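Local coordinates for protein alpha-L-rhamnosidase (Streptomyces avermitilis, PDB 3W5M) that hydrolyses terminal non-reducing alpha-L-rhamnose residues from plant glycosides and gum arabic, and binds L-rhamnose through a calcium-dependent carbohydrate-binding module, at residues A[123-136]-A[294-306]. Residues are numbered along the deposited sequence; the frame is centred on the assembly and turned at random.
Sequences ISAPAPLTEAPSLE and RVAPVASAANQLR
A132 and A299 bring the backbones of 123-136 and 294-306 closest, with CA atoms 4.8 Å apart; the chains run antiparallel, since A125 is level with N303 and S134 with A296. No direct backbone hydrogen bond joins them. Waters bridge the backbones instead: one accepts from A132 N and donates to P297 O, a second links L135 N to V295 O, and a third joins L129 O to A301 N.

The direct bond comes from a side chain. With CG anti to its own carbonyl carbon (chi1 -68°), N303 presents ND2 to L129 O at 3.1 Å, N-H...O angle 159°. The oxygen lies near the plane of the N303 amide, whereas ND2 stands well above the L129 carbonyl plane, 72° out of it. The amide is further confined by A125 CB and T130 CG2, each 3.7 Å from ND2, and by L129 CB, 3.5 Å from OD1. With an alanine here the ND2 donor is gone, which would probably leave L129 O relying on its water and open a gap beside A125 CB and T130 CG2.

Apolar contacts continue on both sides. The I123 and L305 side chains run past each other in opposite directions, CD1 3.9 Å from CD2, while A132 CB meets P297 CB at 3.6 Å. The P297 ring also packs on the P133 carbonyl, CG 3.2 Å from P133 O, which is buried without a polar partner. L135 CD1 lies alongside V295 CG1 (4.0 Å), and the V295 side chain is near rhamnose-binding W203.

The two segments span both ends of the region assigned to CBM67 (about 133-297), consistent with adjacent passages into and out of the module. One direct hydrogen bond, water bridges and small apolar contacts pair them, with no salt bridge across: E136 and R294 stay beyond that range.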
ATOM      1  N   ILE A 123     -16.181  12.018  16.537  1.00 20.45           N
ATOM      2  CA  ILE A 123     -15.551  12.704  17.653  1.00 20.13           C
ATOM      3  C   ILE A 123     -14.030  12.782  17.507  1.00 20.70           C
ATOM      4  O   ILE A 123     -13.397  11.902  16.897  1.00 19.45           O
ATOM      5  CB  ILE A 123     -15.887  12.073  19.015  1.00 20.35           C
ATOM      6  CG1 ILE A 123     -15.404  10.611  19.075  1.00 20.60           C
ATOM      7  CG2 ILE A 123     -17.370  12.231  19.362  1.00 20.99           C
ATOM      8  CD1 ILE A 123     -15.592   9.979  20.443  1.00 20.78           C
ATOM      9  N   SER A 124     -13.458  13.812  18.130  1.00 22.61           N
ATOM     10  CA  SER A 124     -12.011  14.080  18.121  1.00 22.78           C
ATOM     11  C   SER A 124     -11.568  14.391  19.542  1.00 23.38           C
ATOM     12  O   SER A 124     -12.380  14.844  20.348  1.00 22.19           O
ATOM     13  CB  SER A 124     -11.718  15.318  17.289  1.00 24.14           C
ATOM     14  OG  SER A 124     -11.742  15.063  15.901  1.00 26.59           O
ATOM     15  N   ALA A 125     -10.281  14.193  19.841  1.00 22.66           N
ATOM     16  CA  ALA A 125      -9.714  14.733  21.082  1.00 21.52           C
ATOM     17  C   ALA A 125      -9.748  16.274  21.003  1.00 22.27           C
ATOM     18  O   ALA A 125      -9.687  16.828  19.898  1.00 21.81           O
ATOM     19  CB  ALA A 125      -8.289  14.245  21.271  1.00 21.42           C
ATOM     20  N   PRO A 126      -9.863  16.966  22.161  1.00 20.75           N
ATOM     21  CA  PRO A 126      -9.951  18.433  22.150  1.00 22.89           C
ATOM     22  C   PRO A 126      -8.624  19.112  21.784  1.00 24.69           C
ATOM     23  O   PRO A 126      -7.582  18.438  21.730  1.00 25.37           O
ATOM     24  CB  PRO A 126     -10.369  18.747  23.593  1.00 22.14           C
ATOM     25  CG  PRO A 126      -9.720  17.658  24.381  1.00 21.93           C
ATOM     26  CD  PRO A 126      -9.910  16.435  23.540  1.00 21.57           C
ATOM     27  N   ALA A 127      -8.667  20.426  21.545  1.00 25.24           N
ATOM     28  CA  ALA A 127      -7.529  21.198  21.021  1.00 26.48           C
ATOM     29  C   ALA A 127      -6.201  21.070  21.798  1.00 27.64           C
ATOM     30  O   ALA A 127      -5.143  20.985  21.175  1.00 28.05           O
ATOM     31  CB  ALA A 127      -7.908  22.670  20.830  1.00 28.32           C
ATOM     32  N   PRO A 128      -6.254  21.042  23.146  1.00 27.36           N
ATOM     33  CA  PRO A 128      -5.016  20.860  23.910  1.00 27.61           C
ATOM     34  C   PRO A 128      -4.266  19.542  23.585  1.00 28.12           C
ATOM     35  O   PRO A 128      -3.059  19.439  23.829  1.00 28.51           O
ATOM     36  CB  PRO A 128      -5.504  20.840  25.370  1.00 28.65           C
ATOM     37  CG  PRO A 128      -6.798  21.575  25.372  1.00 28.90           C
ATOM     38  CD  PRO A 128      -7.406  21.397  24.007  1.00 28.73           C
ATOM     39  N   LEU A 129      -4.978  18.551  23.043  1.00 25.55           N
ATOM     40  CA  LEU A 129      -4.403  17.229  22.755  1.00 25.77           C
ATOM     41  C   LEU A 129      -4.065  17.022  21.262  1.00 26.62           C
ATOM     42  O   LEU A 129      -3.236  16.181  20.921  1.00 26.19           O
ATOM     43  CB  LEU A 129      -5.325  16.110  23.279  1.00 25.14           C
ATOM     44  CG  LEU A 129      -5.635  16.083  24.788  1.00 25.72           C
ATOM     45  CD1 LEU A 129      -6.529  14.881  25.128  1.00 23.27           C
ATOM     46  CD2 LEU A 129      -4.361  16.066  25.630  1.00 26.74           C
ATOM     47  N   THR A 130      -4.700  17.794  20.389  1.00 26.69           N
ATOM     48  CA  THR A 130      -4.529  17.593  18.953  1.00 27.79           C
ATOM     49  C   THR A 130      -3.780  18.746  18.278  1.00 31.94           C
ATOM     50  O   THR A 130      -3.451  18.660  17.092  1.00 33.88           O
ATOM     51  CB  THR A 130      -5.874  17.437  18.237  1.00 28.97           C
ATOM     52  OG1 THR A 130      -6.687  18.601  18.469  1.00 29.24           O
ATOM     53  CG2 THR A 130      -6.594  16.189  18.708  1.00 28.09           C
ATOM     54  N   GLU A 131      -3.571  19.846  18.996  1.00 30.98           N
ATOM     55  CA  GLU A 131      -2.788  20.939  18.430  1.00 32.85           C
ATOM     56  C   GLU A 131      -1.483  21.101  19.177  1.00 30.88           C
ATOM     57  O   GLU A 131      -1.447  21.038  20.400  1.00 33.16           O
ATOM     58  CB  GLU A 131      -3.561  22.254  18.445  1.00 36.22           C
ATOM     59  CG  GLU A 131      -4.254  22.549  17.130  1.00 40.45           C
ATOM     60  CD  GLU A 131      -5.555  21.790  16.988  1.00 44.69           C
ATOM     61  OE1 GLU A 131      -6.593  22.308  17.464  1.00 51.44           O
ATOM     62  OE2 GLU A 131      -5.541  20.684  16.384  1.00 43.84           O
ATOM     63  N   ALA A 132      -0.412  21.323  18.430  1.00 29.64           N
ATOM     64  CA  ALA A 132       0.861  21.673  19.036  1.00 30.72           C
ATOM     65  C   ALA A 132       0.705  23.031  19.704  1.00 31.21           C
ATOM     66  O   ALA A 132      -0.129  23.849  19.260  1.00 29.10           O
ATOM     67  CB  ALA A 132       1.956  21.720  17.978  1.00 30.49           C
ATOM     68  N   PRO A 133       1.478  23.271  20.786  1.00 33.03           N
ATOM     69  CA  PRO A 133       1.648  24.621  21.325  1.00 31.78           C
ATOM     70  C   PRO A 133       1.841  25.560  20.134  1.00 31.47           C
ATOM     71  O   PRO A 133       2.649  25.259  19.276  1.00 31.44           O
ATOM     72  CB  PRO A 133       2.953  24.493  22.111  1.00 32.72           C
ATOM     73  CG  PRO A 133       2.919  23.084  22.627  1.00 35.76           C
ATOM     74  CD  PRO A 133       2.237  22.264  21.565  1.00 35.66           C
ATOM     75  N   SER A 134       1.064  26.640  20.052  1.00 29.74           N
ATOM     76  CA  SER A 134       1.047  27.476  18.851  1.00 32.11           C
ATOM     77  C   SER A 134       1.804  28.808  19.003  1.00 30.23           C
ATOM     78  O   SER A 134       2.155  29.229  20.100  1.00 28.52           O
ATOM     79  CB  SER A 134      -0.389  27.784  18.448  1.00 30.52           C
ATOM     80  OG  SER A 134      -0.863  28.919  19.136  1.00 35.10           O
ATOM     81  N   LEU A 135       2.009  29.475  17.883  1.00 27.56           N
ATOM     82  CA  LEU A 135       2.771  30.718  17.852  1.00 26.27           C
ATOM     83  C   LEU A 135       1.887  31.955  17.995  1.00 26.56           C
ATOM     84  O   LEU A 135       2.381  33.089  17.980  1.00 26.78           O
ATOM     85  CB  LEU A 135       3.570  30.777  16.552  1.00 23.89           C
ATOM     86  CG  LEU A 135       4.628  29.677  16.429  1.00 23.98           C
ATOM     87  CD1 LEU A 135       5.190  29.750  15.021  1.00 24.25           C
ATOM     88  CD2 LEU A 135       5.731  29.881  17.483  1.00 24.88           C
ATOM     89  N   GLU A 136       0.581  31.734  18.148  1.00 29.44           N
ATOM     90  CA  GLU A 136      -0.408  32.806  18.276  1.00 30.17           C
ATOM     91  C   GLU A 136      -0.131  33.649  19.514  1.00 30.33           C
ATOM     92  O   GLU A 136       0.185  33.129  20.584  1.00 33.36           O
ATOM     93  CB  GLU A 136      -1.824  32.219  18.341  1.00 34.77           C
ATOM     94  CG  GLU A 136      -2.121  31.316  17.159  1.00 41.05           C
ATOM     95  CD  GLU A 136      -3.599  31.013  16.953  1.00 47.35           C
ATOM     96  OE1 GLU A 136      -4.464  31.839  17.330  1.00 48.41           O
ATOM     97  OE2 GLU A 136      -3.888  29.938  16.386  1.00 49.10           O
ATOM     98  N   ARG A 294      -0.021  32.268   8.555  1.00 29.29           N
ATOM     99  CA  ARG A 294      -0.480  31.674   9.811  1.00 30.43           C
ATOM    100  C   ARG A 294       0.258  30.375  10.139  1.00 30.63           C
ATOM    101  O   ARG A 294      -0.356  29.318  10.335  1.00 29.94           O
ATOM    102  CB  ARG A 294      -2.001  31.478   9.780  1.00 32.74           C
ATOM    103  CG  ARG A 294      -2.778  32.772   9.575  1.00 36.26           C
ATOM    104  CD  ARG A 294      -4.294  32.562   9.668  1.00 39.82           C
ATOM    105  NE  ARG A 294      -4.717  32.098  10.995  1.00 42.30           N
ATOM    106  CZ  ARG A 294      -5.146  32.879  11.991  1.00 44.74           C
ATOM    107  NH1 ARG A 294      -5.230  34.196  11.847  1.00 48.49           N
ATOM    108  NH2 ARG A 294      -5.495  32.342  13.151  1.00 47.56           N
ATOM    109  N   VAL A 295       1.580  30.478  10.244  1.00 28.88           N
ATOM    110  CA  VAL A 295       2.464  29.346  10.454  1.00 29.55           C
ATOM    111  C   VAL A 295       2.170  28.640  11.785  1.00 26.32           C
ATOM    112  O   VAL A 295       2.023  29.293  12.807  1.00 25.26           O
ATOM    113  CB  VAL A 295       3.937  29.828  10.376  1.00 32.70           C
ATOM    114  CG1 VAL A 295       4.865  28.905  11.113  1.00 36.74           C
ATOM    115  CG2 VAL A 295       4.372  29.952   8.927  1.00 35.65           C
ATOM    116  N   ALA A 296       2.058  27.310  11.759  1.00 26.24           N
ATOM    117  CA  ALA A 296       1.817  26.525  12.984  1.00 25.65           C
ATOM    118  C   ALA A 296       2.647  25.251  13.043  1.00 25.65           C
ATOM    119  O   ALA A 296       2.826  24.578  12.028  1.00 27.45           O
ATOM    120  CB  ALA A 296       0.335  26.174  13.144  1.00 26.31           C
ATOM    121  N   PRO A 297       3.139  24.893  14.240  1.00 26.16           N
ATOM    122  CA  PRO A 297       3.808  23.602  14.404  1.00 25.18           C
ATOM    123  C   PRO A 297       2.777  22.495  14.185  1.00 24.19           C
ATOM    124  O   PRO A 297       1.584  22.711  14.414  1.00 26.57           O
ATOM    125  CB  PRO A 297       4.248  23.594  15.882  1.00 26.41           C
ATOM    126  CG  PRO A 297       3.977  24.954  16.418  1.00 26.13           C
ATOM    127  CD  PRO A 297       3.031  25.659  15.493  1.00 25.96           C
ATOM    128  N   VAL A 298       3.233  21.344  13.716  1.00 26.91           N
ATOM    129  CA  VAL A 298       2.374  20.186  13.458  1.00 28.30           C
ATOM    130  C   VAL A 298       2.424  19.229  14.658  1.00 29.72           C
ATOM    131  O   VAL A 298       3.491  18.901  15.130  1.00 30.95           O
ATOM    132  CB  VAL A 298       2.822  19.458  12.181  1.00 28.61           C
ATOM    133  CG1 VAL A 298       2.018  18.168  11.978  1.00 28.43           C
ATOM    134  CG2 VAL A 298       2.672  20.380  10.976  1.00 32.26           C
ATOM    135  N   ALA A 299       1.278  18.809  15.164  1.00 30.55           N
ATOM    136  CA  ALA A 299       1.275  17.799  16.216  1.00 32.61           C
ATOM    137  C   ALA A 299       0.662  16.544  15.599  1.00 30.26           C
ATOM    138  O   ALA A 299      -0.256  16.625  14.800  1.00 32.57           O
ATOM    139  CB  ALA A 299       0.475  18.264  17.429  1.00 35.05           C
ATOM    140  N   SER A 300       1.192  15.387  15.941  1.00 26.52           N
ATOM    141  CA  SER A 300       0.716  14.163  15.346  1.00 24.76           C
ATOM    142  C   SER A 300       0.459  13.093  16.399  1.00 22.31           C
ATOM    143  O   SER A 300       0.740  11.940  16.154  1.00 20.78           O
ATOM    144  CB  SER A 300       1.758  13.661  14.342  1.00 28.19           C
ATOM    145  OG  SER A 300       1.894  14.572  13.258  1.00 35.13           O
ATOM    146  N   ALA A 301      -0.092  13.458  17.557  1.00 22.16           N
ATOM    147  CA  ALA A 301      -0.256  12.459  18.613  1.00 21.91           C
ATOM    148  C   ALA A 301      -1.353  11.468  18.216  1.00 22.17           C
ATOM    149  O   ALA A 301      -2.214  11.808  17.391  1.00 22.20           O
ATOM    150  CB  ALA A 301      -0.599  13.135  19.933  1.00 23.33           C
ATOM    151  N   ALA A 302      -1.275  10.241  18.747  1.00 19.27           N
ATOM    152  CA  ALA A 302      -2.368   9.250  18.688  1.00 19.54           C
ATOM    153  C   ALA A 302      -2.985   9.270  20.044  1.00 19.14           C
ATOM    154  O   ALA A 302      -2.487   8.605  20.964  1.00 20.14           O
ATOM    155  CB  ALA A 302      -1.867   7.859  18.392  1.00 20.48           C
ATOM    156  N   ASN A 303      -4.024  10.077  20.202  1.00 18.13           N
ATOM    157  CA  ASN A 303      -4.657  10.227  21.534  1.00 17.51           C
ATOM    158  C   ASN A 303      -5.528   9.072  21.954  1.00 16.85           C
ATOM    159  O   ASN A 303      -5.965   8.285  21.133  1.00 17.97           O
ATOM    160  CB  ASN A 303      -5.471  11.527  21.584  1.00 18.34           C
ATOM    161  CG  ASN A 303      -4.596  12.772  21.545  1.00 18.96           C
ATOM    162  OD1 ASN A 303      -3.829  13.036  22.451  1.00 20.34           O
ATOM    163  ND2 ASN A 303      -4.706  13.539  20.477  1.00 18.82           N
ATOM    164  N   GLN A 304      -5.786   8.960  23.259  1.00 17.82           N
ATOM    165  CA  GLN A 304      -6.697   7.976  23.795  1.00 17.63           C
ATOM    166  C   GLN A 304      -8.108   8.534  24.011  1.00 18.63           C
ATOM    167  O   GLN A 304      -8.263   9.614  24.561  1.00 20.52           O
ATOM    168  CB  GLN A 304      -6.148   7.478  25.131  1.00 18.27           C
ATOM    169  CG  GLN A 304      -4.794   6.773  24.976  1.00 19.33           C
ATOM    170  CD  GLN A 304      -4.225   6.307  26.311  1.00 22.59           C
ATOM    171  OE1 GLN A 304      -4.583   6.825  27.392  1.00 24.86           O
ATOM    172  NE2 GLN A 304      -3.293   5.364  26.244  1.00 22.25           N
ATOM    173  N   LEU A 305      -9.116   7.797  23.555  1.00 18.91           N
ATOM    174  CA  LEU A 305     -10.528   8.182  23.735  1.00 20.11           C
ATOM    175  C   LEU A 305     -11.254   7.026  24.401  1.00 20.54           C
ATOM    176  O   LEU A 305     -10.973   5.867  24.111  1.00 21.39           O
ATOM    177  CB  LEU A 305     -11.158   8.545  22.388  1.00 21.01           C
ATOM    178  CG  LEU A 305     -10.817   9.902  21.759  1.00 21.05           C
ATOM    179  CD1 LEU A 305      -9.374  10.057  21.328  1.00 23.48           C
ATOM    180  CD2 LEU A 305     -11.691  10.032  20.504  1.00 23.54           C
ATOM    181  N   ARG A 306     -12.167   7.307  25.331  1.00 20.17           N
ATOM    182  CA  ARG A 306     -12.831   6.202  26.015  1.00 20.37           C
ATOM    183  C   ARG A 306     -14.199   6.594  26.511  1.00 19.69           C
ATOM    184  O   ARG A 306     -14.481   7.782  26.693  1.00 19.90           O
ATOM    185  CB  ARG A 306     -12.027   5.698  27.234  1.00 21.65           C
ATOM    186  CG  ARG A 306     -12.005   6.687  28.397  1.00 21.93           C
ATOM    187  CD  ARG A 306     -11.090   6.198  29.535  1.00 21.37           C
ATOM    188  NE  ARG A 306     -11.330   4.806  29.939  1.00 23.97           N
ATOM    189  CZ  ARG A 306     -12.189   4.411  30.877  1.00 23.29           C
ATOM    190  NH1 ARG A 306     -12.965   5.295  31.488  1.00 23.21           N
ATOM    191  NH2 ARG A 306     -12.288   3.121  31.168  1.00 23.60           N
TER
HETATM  192  O   HOH W   1      -1.517  15.859  18.281  1.00 40.65           O
HETATM  193  O   HOH W   2      -0.022  24.677  16.609  1.00 31.89           O
HETATM  194  O   HOH W   3      -0.642  21.639  15.782  1.00 35.14           O
HETATM  195  O   HOH W   4       0.850  28.814  15.415  1.00 24.78           O